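Local coordinates for protein transaminase (Bacillus megaterium, PDB 5G0A) that probably catalyses the S-selective transfer of amino groups between amines and carbonyl compounds, using pyridoxal-5'-phosphate as cofactor, at residues G279-Y284 with V347-N352; N204-K207 with L213-V216; F25-E30 with V169-E174; R133-R138 with S313-A318. All blocks are in the same frame, centred on the assembly; numbering follows the deposited sequence.

Contact 1 (G279-Y284 with V347-N352); sequences GKWFGY and VMMEEN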
loop_
_atom_site.group_PDB
_atom_site.type_symbol
_atom_site.label_atom_id
_atom_site.label_comp_id
_atom_site.label_asym_id
_atom_site.label_seq_id
_atom_site.Cartn_x
_atom_site.Cartn_y
_atom_site.Cartn_z
ATOM N N GLY B 279 -18.314 11.897 33.006
ATOM C CA GLY B 279 -19.519 12.246 33.795
ATOM C C GLY B 279 -20.837 11.811 33.186
ATOM O O GLY B 279 -21.911 12.173 33.686
ATOM N N LYS B 280 -20.757 11.067 32.077
ATOM C CA LYS B 280 -21.880 10.316 31.518
ATOM C C LYS B 280 -21.327 8.923 31.220
ATOM O O LYS B 280 -20.108 8.718 31.336
ATOM C CB LYS B 280 -22.415 10.980 30.240
ATOM C CG LYS B 280 -23.096 12.328 30.492
ATOM C CD LYS B 280 -23.763 12.884 29.244
ATOM C CE LYS B 280 -24.523 14.176 29.577
ATOM N NZ LYS B 280 -25.817 13.890 30.279
ATOM N N TRP B 281 -22.189 7.970 30.884
ATOM C CA TRP B 281 -21.694 6.608 30.590
ATOM C C TRP B 281 -20.640 6.658 29.477
ATOM O O TRP B 281 -19.560 6.070 29.609
ATOM C CB TRP B 281 -22.812 5.651 30.253
ATOM C CG TRP B 281 -23.441 5.102 31.515
ATOM C CD1 TRP B 281 -24.669 5.434 32.023
ATOM C CD2 TRP B 281 -22.866 4.155 32.429
ATOM N NE1 TRP B 281 -24.897 4.750 33.212
ATOM C CE2 TRP B 281 -23.820 3.941 33.469
ATOM C CE3 TRP B 281 -21.653 3.453 32.469
ATOM C CZ2 TRP B 281 -23.586 3.072 34.533
ATOM C CZ3 TRP B 281 -21.421 2.572 33.537
ATOM C CH2 TRP B 281 -22.382 2.391 34.550
ATOM N N PHE B 282 -20.942 7.400 28.409
ATOM C CA PHE B 282 -19.995 7.522 27.282
ATOM C C PHE B 282 -19.838 8.957 26.814
ATOM O O PHE B 282 -20.771 9.756 26.919
ATOM C CB PHE B 282 -20.449 6.654 26.115
ATOM C CG PHE B 282 -20.405 5.194 26.414
ATOM C CD1 PHE B 282 -19.193 4.519 26.382
ATOM C CD2 PHE B 282 -21.555 4.497 26.756
ATOM C CE1 PHE B 282 -19.137 3.143 26.664
ATOM C CE2 PHE B 282 -21.514 3.136 27.031
ATOM C CZ PHE B 282 -20.303 2.463 27.008
ATOM N N GLY B 283 -18.647 9.273 26.307
ATOM C CA GLY B 283 -18.320 10.623 25.846
ATOM C C GLY B 283 -19.290 11.161 24.813
ATOM O O GLY B 283 -19.640 12.350 24.868
ATOM N N TYR B 284 -19.731 10.317 23.883
ATOM C CA TYR B 284 -20.632 10.791 22.808
ATOM C C TYR B 284 -21.963 11.291 23.360
ATOM O O TYR B 284 -22.662 12.054 22.695
ATOM C CB TYR B 284 -20.881 9.730 21.703
ATOM C CG TYR B 284 -21.761 8.560 22.113
ATOM C CD1 TYR B 284 -23.159 8.650 22.035
ATOM C CD2 TYR B 284 -21.195 7.359 22.559
ATOM C CE1 TYR B 284 -23.964 7.590 22.394
ATOM C CE2 TYR B 284 -21.997 6.278 22.928
ATOM C CZ TYR B 284 -23.382 6.417 22.862
ATOM O OH TYR B 284 -24.188 5.368 23.210
ATOM N N VAL B 347 -20.553 -2.675 40.008
ATOM C CA VAL B 347 -20.154 -1.718 41.051
ATOM C C VAL B 347 -20.385 -0.269 40.609
ATOM O O VAL B 347 -20.931 0.550 41.360
ATOM C CB VAL B 347 -18.680 -1.922 41.508
ATOM C CG1 VAL B 347 -18.280 -0.841 42.514
ATOM C CG2 VAL B 347 -18.484 -3.306 42.118
ATOM N N MET B 348 -19.947 0.043 39.386
ATOM C CA MET B 348 -20.174 1.343 38.785
ATOM C C MET B 348 -21.665 1.725 38.810
ATOM O O MET B 348 -22.005 2.843 39.163
ATOM C CB MET B 348 -19.624 1.324 37.355
ATOM C CG MET B 348 -18.838 2.555 36.999
ATOM S SD MET B 348 -18.141 2.392 35.351
ATOM C CE MET B 348 -16.401 2.118 35.743
ATOM N N MET B 349 -22.550 0.797 38.458
ATOM C CA MET B 349 -23.989 1.060 38.453
ATOM C C MET B 349 -24.563 1.196 39.871
ATOM O O MET B 349 -25.299 2.150 40.172
ATOM C CB MET B 349 -24.746 -0.036 37.691
ATOM C CG MET B 349 -24.543 -0.011 36.176
ATOM S SD MET B 349 -25.541 -1.250 35.319
ATOM C CE MET B 349 -24.824 -2.751 35.986
ATOM N N GLU B 350 -24.225 0.238 40.731
ATOM C CA GLU B 350 -24.816 0.155 42.075
ATOM C C GLU B 350 -24.410 1.333 42.965
ATOM O O GLU B 350 -25.203 1.779 43.814
ATOM C CB GLU B 350 -24.462 -1.180 42.741
ATOM C CG GLU B 350 -23.279 -1.120 43.693
ATOM C CD GLU B 350 -22.655 -2.468 44.002
ATOM O OE1 GLU B 350 -23.198 -3.508 43.574
ATOM O OE2 GLU B 350 -21.601 -2.476 44.677
ATOM N N GLU B 351 -23.183 1.833 42.781
ATOM C CA GLU B 351 -22.653 2.903 43.623
ATOM C C GLU B 351 -22.700 4.254 42.938
ATOM O O GLU B 351 -22.202 5.248 43.473
ATOM C CB GLU B 351 -21.234 2.585 44.113
ATOM C CG GLU B 351 -21.171 1.289 44.921
ATOM C CD GLU B 351 -19.835 1.039 45.602
ATOM O OE1 GLU B 351 -18.977 1.942 45.637
ATOM O OE2 GLU B 351 -19.646 -0.089 46.114
ATOM N N ASN B 352 -23.303 4.277 41.745
ATOM C CA ASN B 352 -23.544 5.521 41.022
ATOM C C ASN B 352 -22.237 6.289 40.740
ATOM O O ASN B 352 -22.133 7.494 40.962
ATOM C CB ASN B 352 -24.587 6.375 41.791
ATOM C CG ASN B 352 -25.818 5.561 42.210
ATOM O OD1 ASN B 352 -26.546 5.018 41.373
ATOM N ND2 ASN B 352 -26.042 5.468 43.510
#
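Apolar packing, with one Met-aromatic contact, joins W281, in the loop between strands 265-269 and 293-296, to M348 and M349 in the last turn of helix 335-350. The backbones stay well apart, with 9.9 Å between the CA atoms of W281 and M348, so the long indole spans the gap. Its CG lies beside the backbone N and anti to the carbonyl carbon (chi1 -83°), and the six-membered ring reaches the helix. The two methionines meet that ring differently. M349 crosses the indole at about a right angle and touches with its CG methylene, 3.6 Å from W281 CH2 and equally near CZ2. M348 runs past the indole in the opposite direction and touches with its sulfur, 3.8 Å from W281 CZ3. This is a Met-aromatic contact of the oblique kind: M348 SD is 4.9 Å from the centroid of the six-membered ring and 64° off its normal. Neighbouring helices complete the cluster. I105 of helix 92-105 and V354 of helix 353-374 also touch W281, while I100 packs on M349. The methionine helix ends just beyond, in a Schellman motif at N352, which has positive phi. At this end E350 and E351 both form salt bridges with K70. The contact between the segments therefore rests on dispersion and shape, with a polarisable sulfur against the indole. With apolar atoms on both sides, shape probably decides more than polar pairing how the loop lies on the helix.

Contact 2 (N204-K207 with L213-V216); sequences NLLK and LLSV. Unlike the reference sequence in segment 204-207: L205 (reference Cys).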
loop_
_atom_site.group_PDB
_atom_site.type_symbol
_atom_site.label_atom_id
_atom_site.label_comp_id
_atom_site.label_asym_id
_atom_site.label_seq_id
_atom_site.Cartn_x
_atom_site.Cartn_y
_atom_site.Cartn_z
ATOM N N ASN B 204 -12.497 31.345 18.817
ATOM C CA ASN B 204 -13.702 30.818 18.179
ATOM C C ASN B 204 -13.337 29.945 16.986
ATOM O O ASN B 204 -12.425 30.281 16.228
ATOM C CB ASN B 204 -14.613 31.946 17.684
ATOM C CG ASN B 204 -14.912 32.989 18.747
ATOM O OD1 ASN B 204 -15.202 32.665 19.899
ATOM N ND2 ASN B 204 -14.864 34.258 18.349
ATOM N N LEU B 205 -14.055 28.834 16.820
ATOM C CA LEU B 205 -13.832 27.936 15.686
ATOM C C LEU B 205 -14.571 28.435 14.454
ATOM O O LEU B 205 -15.758 28.748 14.526
ATOM C CB LEU B 205 -14.257 26.496 16.020
ATOM C CG LEU B 205 -13.370 25.634 16.928
ATOM C CD1 LEU B 205 -11.932 25.597 16.433
ATOM C CD2 LEU B 205 -13.425 26.078 18.388
ATOM N N LEU B 206 -13.860 28.498 13.328
ATOM C CA LEU B 206 -14.392 29.061 12.087
ATOM C C LEU B 206 -15.504 28.224 11.439
ATOM O O LEU B 206 -15.391 27.004 11.326
ATOM C CB LEU B 206 -13.263 29.273 11.074
ATOM C CG LEU B 206 -12.138 30.285 11.330
ATOM C CD1 LEU B 206 -11.131 30.190 10.200
ATOM C CD2 LEU B 206 -12.656 31.709 11.449
ATOM N N LYS B 207 -16.568 28.908 11.020
ATOM C CA LYS B 207 -17.695 28.306 10.304
ATOM C C LYS B 207 -17.885 29.027 8.976
ATOM O O LYS B 207 -17.533 30.202 8.849
ATOM C CB LYS B 207 -18.997 28.429 11.103
ATOM C CG LYS B 207 -18.945 27.984 12.553
ATOM C CD LYS B 207 -20.324 28.108 13.182
ATOM C CE LYS B 207 -20.380 27.457 14.553
ATOM N NZ LYS B 207 -21.786 27.200 14.972
ATOM N N LEU B 213 -18.920 23.922 10.368
ATOM C CA LEU B 213 -17.555 24.120 10.841
ATOM C C LEU B 213 -16.609 23.843 9.682
ATOM O O LEU B 213 -16.826 22.913 8.898
ATOM C CB LEU B 213 -17.245 23.206 12.035
ATOM C CG LEU B 213 -17.869 23.561 13.387
ATOM C CD1 LEU B 213 -17.656 22.426 14.387
ATOM C CD2 LEU B 213 -17.287 24.848 13.947
ATOM N N LEU B 214 -15.567 24.663 9.563
ATOM C CA LEU B 214 -14.601 24.525 8.476
ATOM C C LEU B 214 -13.905 23.160 8.505
ATOM O O LEU B 214 -13.640 22.566 7.454
ATOM C CB LEU B 214 -13.566 25.658 8.506
ATOM C CG LEU B 214 -13.745 26.832 7.530
ATOM C CD1 LEU B 214 -15.129 27.458 7.587
ATOM C CD2 LEU B 214 -12.665 27.886 7.754
ATOM N N SER B 215 -13.607 22.683 9.711
ATOM C CA SER B 215 -13.058 21.338 9.873
ATOM C C SER B 215 -13.966 20.288 9.238
ATOM O O SER B 215 -13.484 19.402 8.522
ATOM C CB SER B 215 -12.819 21.022 11.353
ATOM O OG SER B 215 -14.053 21.019 12.036
ATOM N N VAL B 216 -15.267 20.365 9.534
ATOM C CA VAL B 216 -16.260 19.467 8.946
ATOM C C VAL B 216 -16.374 19.654 7.428
ATOM O O VAL B 216 -16.428 18.674 6.661
ATOM C CB VAL B 216 -17.643 19.625 9.628
ATOM C CG1 VAL B 216 -18.700 18.791 8.915
ATOM C CG2 VAL B 216 -17.557 19.261 11.116
HETATM O O HOH W 1 -13.772 24.572 11.910
#
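The carbonyl groups of L206 and K207 are the flat groups that L214 meets. L214 CD1 sits over one face of the K207 carbonyl group, 3.5 Å from K207 C. The L206 carbonyl is used at its oxygen: L214 N donates to L206 O at 2.9 Å, nearly straight at 170° but tilted 24° from the carbonyl plane. Water 1 gives L206 O a second donor and accepts from S215 N at 2.9 Å. K207 and L213 form a single beta bridge, right where helix 214-226 begins. L213 is its N-cap residue. The other L214 methyl, CD2, packs 3.6 Å from L206 CB and also touches L206 CD1. L213 turns its CD2 to K207 CG, at 3.8 Å, and to L205 CB. With an alanine in place of L214 both methyls are lost, which would probably open a gap beside L206 and over the K207 carbonyl. P248 and Y251 of helix 251-262 also pack on L213. The first-turn amides of a helix have no earlier helical carbonyl to bond. Here a single loop carbonyl, L206 O, serves two of them, L214 N directly and S215 N through the water, which ties the loop to the helix start.

Contact 3 (F25-E30 with V169-E174); sequences FSTQNE and VGENSE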
loop_
_atom_site.group_PDB
_atom_site.type_symbol
_atom_site.label_atom_id
_atom_site.label_comp_id
_atom_site.label_asym_id
_atom_site.label_seq_id
_atom_site.Cartn_x
_atom_site.Cartn_y
_atom_site.Cartn_z
ATOM N N PHE B 25 9.851 4.985 25.860
ATOM C CA PHE B 25 9.960 6.430 26.155
ATOM C C PHE B 25 11.281 6.926 26.750
ATOM O O PHE B 25 11.599 8.099 26.619
ATOM C CB PHE B 25 8.745 6.940 26.943
ATOM C CG PHE B 25 7.448 6.663 26.249
ATOM C CD1 PHE B 25 7.037 7.458 25.181
ATOM C CD2 PHE B 25 6.656 5.573 26.631
ATOM C CE1 PHE B 25 5.850 7.181 24.505
ATOM C CE2 PHE B 25 5.462 5.305 25.965
ATOM C CZ PHE B 25 5.063 6.101 24.902
ATOM N N SER B 26 12.040 6.024 27.370
ATOM C CA SER B 26 13.349 6.334 27.940
ATOM C C SER B 26 14.412 5.475 27.267
ATOM O O SER B 26 14.187 4.313 26.963
ATOM C CB SER B 26 13.395 6.031 29.447
ATOM O OG SER B 26 12.370 6.687 30.173
ATOM N N THR B 27 15.596 6.038 27.063
ATOM C CA THR B 27 16.737 5.226 26.711
ATOM C C THR B 27 17.131 4.434 27.978
ATOM O O THR B 27 16.759 4.806 29.096
ATOM C CB THR B 27 17.945 6.080 26.255
ATOM O OG1 THR B 27 18.430 6.831 27.377
ATOM C CG2 THR B 27 17.549 7.059 25.115
ATOM N N GLN B 28 17.876 3.356 27.782
ATOM C CA GLN B 28 18.367 2.517 28.874
ATOM C C GLN B 28 19.231 3.368 29.817
ATOM O O GLN B 28 19.112 3.265 31.044
ATOM C CB GLN B 28 19.167 1.353 28.294
ATOM C CG GLN B 28 19.779 0.356 29.287
ATOM C CD GLN B 28 18.762 -0.512 30.020
ATOM O OE1 GLN B 28 17.558 -0.455 29.771
ATOM N NE2 GLN B 28 19.260 -1.333 30.939
ATOM N N ASN B 29 20.065 4.224 29.232
ATOM C CA ASN B 29 21.004 5.045 30.032
ATOM C C ASN B 29 20.364 6.100 30.922
ATOM O O ASN B 29 20.892 6.430 31.999
ATOM C CB ASN B 29 22.061 5.687 29.113
ATOM C CG ASN B 29 23.098 4.686 28.639
ATOM O OD1 ASN B 29 23.219 3.593 29.181
ATOM N ND2 ASN B 29 23.849 5.058 27.628
ATOM N N GLU B 30 19.225 6.630 30.495
ATOM C CA GLU B 30 18.533 7.631 31.292
ATOM C C GLU B 30 17.484 7.012 32.222
ATOM O O GLU B 30 16.954 7.680 33.109
ATOM C CB GLU B 30 17.917 8.701 30.385
ATOM C CG GLU B 30 16.637 8.266 29.664
ATOM C CD GLU B 30 16.186 9.256 28.611
ATOM O OE1 GLU B 30 16.391 10.480 28.787
ATOM O OE2 GLU B 30 15.638 8.811 27.586
ATOM N N VAL B 169 12.911 7.771 18.600
ATOM C CA VAL B 169 13.448 9.129 18.571
ATOM C C VAL B 169 14.745 9.145 19.367
ATOM O O VAL B 169 15.094 8.152 20.028
ATOM C CB VAL B 169 12.432 10.197 19.044
ATOM C CG1 VAL B 169 11.289 10.347 18.036
ATOM C CG2 VAL B 169 11.886 9.869 20.427
ATOM N N GLY B 170 15.464 10.260 19.284
ATOM C CA GLY B 170 16.754 10.379 19.939
ATOM C C GLY B 170 16.632 10.832 21.378
ATOM O O GLY B 170 15.555 11.214 21.843
ATOM N N GLU B 171 17.763 10.799 22.071
ATOM C CA GLU B 171 17.851 11.196 23.463
ATOM C C GLU B 171 18.240 12.670 23.497
ATOM O O GLU B 171 19.409 12.997 23.329
ATOM C CB GLU B 171 18.920 10.337 24.136
ATOM C CG GLU B 171 19.099 10.511 25.630
ATOM C CD GLU B 171 20.252 9.670 26.142
ATOM O OE1 GLU B 171 21.400 9.905 25.700
ATOM O OE2 GLU B 171 20.013 8.758 26.957
ATOM N N ASN B 172 17.252 13.549 23.679
ATOM C CA ASN B 172 17.478 15.007 23.759
ATOM C C ASN B 172 18.063 15.592 22.475
ATOM O O ASN B 172 18.890 16.506 22.497
ATOM C CB ASN B 172 18.338 15.360 24.983
ATOM C CG ASN B 172 17.799 14.750 26.264
ATOM O OD1 ASN B 172 16.599 14.822 26.541
ATOM N ND2 ASN B 172 18.686 14.139 27.051
ATOM N N SER B 173 17.630 15.029 21.355
ATOM C CA SER B 173 17.992 15.509 20.033
ATOM C C SER B 173 16.826 15.208 19.103
ATOM O O SER B 173 16.313 14.092 19.094
ATOM C CB SER B 173 19.266 14.816 19.542
ATOM O OG SER B 173 19.421 14.957 18.139
ATOM N N GLU B 174 16.392 16.210 18.347
ATOM C CA GLU B 174 15.324 16.020 17.367
ATOM C C GLU B 174 15.896 16.039 15.951
ATOM O O GLU B 174 15.478 16.834 15.103
ATOM C CB GLU B 174 14.211 17.057 17.551
ATOM C CG GLU B 174 13.331 16.805 18.769
ATOM C CD GLU B 174 12.008 17.545 18.705
ATOM O OE1 GLU B 174 12.021 18.791 18.778
ATOM O OE2 GLU B 174 10.952 16.882 18.592
#
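The loops 25-30 and 169-174 come nearest at T27 and E171, whose CA atoms are 6.9 Å apart, and their side chains bridge the gap. E171 reaches over with an extended chain, its CG anti to the backbone N (chi1 -175°). It crosses T27 at about a right angle. T27 OG1 donates a short hydrogen bond of 2.5 Å to E171 OE2, coming from the anti side of the carboxylate and 27° out of its plane. The methyl group backs this up: T27 CG2 lies 3.7 Å from E171 CB, so the aliphatic part of the glutamate is packed as well. T27 OG1 has a second role. It accepts from E30 N at 3.2 Å, which makes an ST motif over a turn whose residues 28-30 have helical backbone angles. E30 returns a bond: its OE2 accepts from T27 N at 2.8 Å through the anti lone pair. The threonine hydroxyl is thus held between a backbone amide and a carboxylate. E30 and E171 approach from opposite directions with their carboxylate planes 75° apart, and E30 OE1 is 4.4 Å from E171 OE2. These like charges are probably offset by R324 of the second subunit, which forms a salt bridge with E30 OE2 and a hydrogen bond with N172 OD1. The contact therefore borders the subunit interface. Next to it, V169 pairs with a strand of the second subunit in an antiparallel ladder that carries the sheet across.

Contact 4 (R133-R138 with S313-A318); sequences RLYTNR and SKEIAA. Unlike the reference sequence in segment 313-318: A318 (reference Glu).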
loop_
_atom_site.group_PDB
_atom_site.type_symbol
_atom_site.label_atom_id
_atom_site.label_comp_id
_atom_site.label_asym_id
_atom_site.label_seq_id
_atom_site.Cartn_x
_atom_site.Cartn_y
_atom_site.Cartn_z
ATOM N N ARG B 133 -15.460 -1.882 7.439
ATOM C CA ARG B 133 -15.076 -2.176 6.043
ATOM C C ARG B 133 -15.867 -3.313 5.445
ATOM O O ARG B 133 -16.296 -3.223 4.284
ATOM C CB ARG B 133 -13.551 -2.416 5.937
ATOM C CG ARG B 133 -12.789 -1.131 6.229
ATOM C CD ARG B 133 -11.293 -1.404 6.454
ATOM N NE ARG B 133 -10.514 -0.199 6.179
ATOM C CZ ARG B 133 -9.436 0.185 6.845
ATOM N NH1 ARG B 133 -8.975 -0.536 7.874
ATOM N NH2 ARG B 133 -8.813 1.304 6.467
ATOM N N LEU B 134 -16.095 -4.376 6.223
ATOM C CA LEU B 134 -16.890 -5.495 5.726
ATOM C C LEU B 134 -18.355 -5.084 5.505
ATOM O O LEU B 134 -18.941 -5.444 4.471
ATOM C CB LEU B 134 -16.847 -6.705 6.654
ATOM C CG LEU B 134 -15.537 -7.522 6.640
ATOM C CD1 LEU B 134 -15.440 -8.374 7.902
ATOM C CD2 LEU B 134 -15.315 -8.364 5.372
ATOM N N TYR B 135 -18.925 -4.359 6.461
ATOM C CA TYR B 135 -20.360 -3.989 6.330
ATOM C C TYR B 135 -20.587 -3.116 5.095
ATOM O O TYR B 135 -21.549 -3.313 4.316
ATOM C CB TYR B 135 -20.819 -3.254 7.605
ATOM C CG TYR B 135 -22.241 -2.753 7.496
ATOM C CD1 TYR B 135 -23.314 -3.622 7.669
ATOM C CD2 TYR B 135 -22.486 -1.422 7.164
ATOM C CE1 TYR B 135 -24.618 -3.157 7.534
ATOM C CE2 TYR B 135 -23.786 -0.946 7.037
ATOM C CZ TYR B 135 -24.826 -1.819 7.217
ATOM O OH TYR B 135 -26.102 -1.310 7.069
ATOM N N THR B 136 -19.724 -2.124 4.934
ATOM C CA THR B 136 -19.891 -1.180 3.824
ATOM C C THR B 136 -19.334 -1.746 2.526
ATOM O O THR B 136 -19.675 -1.257 1.443
ATOM C CB THR B 136 -19.212 0.160 4.096
ATOM O OG1 THR B 136 -17.791 -0.061 4.268
ATOM C CG2 THR B 136 -19.840 0.911 5.351
ATOM N N ASN B 137 -18.476 -2.770 2.639
ATOM C CA ASN B 137 -17.669 -3.270 1.488
ATOM C C ASN B 137 -16.852 -2.132 0.852
ATOM O O ASN B 137 -16.818 -1.979 -0.385
ATOM C CB ASN B 137 -18.554 -3.972 0.436
ATOM C CG ASN B 137 -17.754 -4.825 -0.550
ATOM O OD1 ASN B 137 -18.129 -4.953 -1.737
ATOM N ND2 ASN B 137 -16.683 -5.443 -0.070
ATOM N N ARG B 138 -16.214 -1.326 1.699
ATOM C CA ARG B 138 -15.443 -0.149 1.260
ATOM C C ARG B 138 -14.142 -0.064 2.052
ATOM O O ARG B 138 -14.126 -0.436 3.232
ATOM C CB ARG B 138 -16.207 1.155 1.514
ATOM C CG ARG B 138 -17.546 1.269 0.792
ATOM C CD ARG B 138 -18.199 2.557 1.244
ATOM N NE ARG B 138 -19.609 2.575 0.839
ATOM C CZ ARG B 138 -20.504 3.412 1.372
ATOM N NH1 ARG B 138 -20.130 4.263 2.323
ATOM N NH2 ARG B 138 -21.783 3.360 0.962
ATOM N N SER B 313 -24.050 -1.375 15.810
ATOM C CA SER B 313 -25.508 -1.108 15.689
ATOM C C SER B 313 -26.320 -2.352 15.345
ATOM O O SER B 313 -25.789 -3.349 14.860
ATOM C CB SER B 313 -25.749 -0.018 14.631
ATOM O OG SER B 313 -25.415 -0.518 13.343
ATOM N N LYS B 314 -27.633 -2.278 15.555
ATOM C CA LYS B 314 -28.514 -3.362 15.176
ATOM C C LYS B 314 -28.388 -3.698 13.688
ATOM O O LYS B 314 -28.409 -4.865 13.314
ATOM C CB LYS B 314 -29.964 -2.982 15.501
ATOM C CG LYS B 314 -30.209 -2.874 16.993
ATOM C CD LYS B 314 -31.686 -2.654 17.303
ATOM C CE LYS B 314 -31.957 -2.888 18.778
ATOM N NZ LYS B 314 -31.476 -1.788 19.639
ATOM N N GLU B 315 -28.262 -2.680 12.842
ATOM C CA GLU B 315 -28.187 -2.948 11.402
ATOM C C GLU B 315 -26.863 -3.641 11.034
ATOM O O GLU B 315 -26.860 -4.550 10.226
ATOM C CB GLU B 315 -28.479 -1.707 10.537
ATOM C CG GLU B 315 -27.382 -0.684 10.445
ATOM C CD GLU B 315 -27.618 0.392 9.381
ATOM O OE1 GLU B 315 -28.629 0.355 8.617
ATOM O OE2 GLU B 315 -26.769 1.291 9.326
ATOM N N ILE B 316 -25.772 -3.212 11.654
ATOM C CA ILE B 316 -24.471 -3.874 11.425
ATOM C C ILE B 316 -24.480 -5.317 11.931
ATOM O O ILE B 316 -24.067 -6.247 11.224
ATOM C CB ILE B 316 -23.295 -3.030 11.985
ATOM C CG1 ILE B 316 -23.188 -1.707 11.203
ATOM C CG2 ILE B 316 -21.992 -3.836 11.920
ATOM C CD1 ILE B 316 -22.214 -0.705 11.834
ATOM N N ALA B 317 -24.988 -5.514 13.150
ATOM C CA ALA B 317 -25.146 -6.861 13.705
ATOM C C ALA B 317 -25.983 -7.786 12.824
ATOM O O ALA B 317 -25.644 -8.942 12.635
ATOM C CB ALA B 317 -25.726 -6.795 15.110
ATOM N N ALA B 318 -27.079 -7.267 12.268
ATOM C CA ALA B 318 -27.949 -8.099 11.436
ATOM C C ALA B 318 -27.210 -8.568 10.171
ATOM O O ALA B 318 -27.365 -9.704 9.742
ATOM C CB ALA B 318 -29.227 -7.334 11.074
#
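Y135 and I316 pack two helix ends together in this class-III aminotransferase, of PLP fold type I: the C-terminal end of helix 121-136 and the first turn of helix 314-321. Helix 121-136 starts at the cofactor pocket, with G121 and S122, and finishes here in a Schellman motif with N137 at positive phi. The tight part is a CH-pi contact. I316 CG1 stands over the centre of the Y135 ring, 3.9 Å from its centroid and 8° off the ring normal. With Y135 CG anti to the backbone N (chi1 176°), the ring is set face-on to I316 CG1. Y135 CD1 also rests against the backbone, 3.9 Å from I316 CA. L265 touches both side chains, and F319 meets the Y135 ring edge-to-face. The solvent side is at the hydroxyl. E315 is exposed and crosses Y135 at about a right angle, with its carboxylate turned 39° from the ring. The atoms are close there, with Y135 OH 3.2 Å from E315 CD. Y135 OH is 3.4 Å from E315 OE1, but the angle is too poor for a hydrogen bond. E315 OE2 hydrogen-bonds to a triethylene glycol, probably from the crystallisation liquor. A serine in place of Y135 removes the ring, and would probably leave I316 CG1 without its aromatic face and F319 without its ring partner. Helix 314-321 is capped at its start by S313 OG, which accepts from I316 N at 3.2 Å.

None of the four contacts is fully buried. Contact 1 is the nearest to the chain centre, about 16 Å from it by centres; the others lie about 24 to 25 Å out. Contacts 1 and 4 are mainly apolar and each rests on one aromatic ring, against sulfur and methylene in contact 1, and with an isoleucine methylene over its face in contact 4. Both use a helix end, as does contact 2, which adds a backbone bond and a water. Contact 3 joins two loops through polar side chains. Contacts 3 and 4 both touch the second subunit, though their centres are about 44 Å apart. Along the chain, contact 2 is nested inside the loop closed by contact 4, and contact 4 crosses both contact 1 and contact 3.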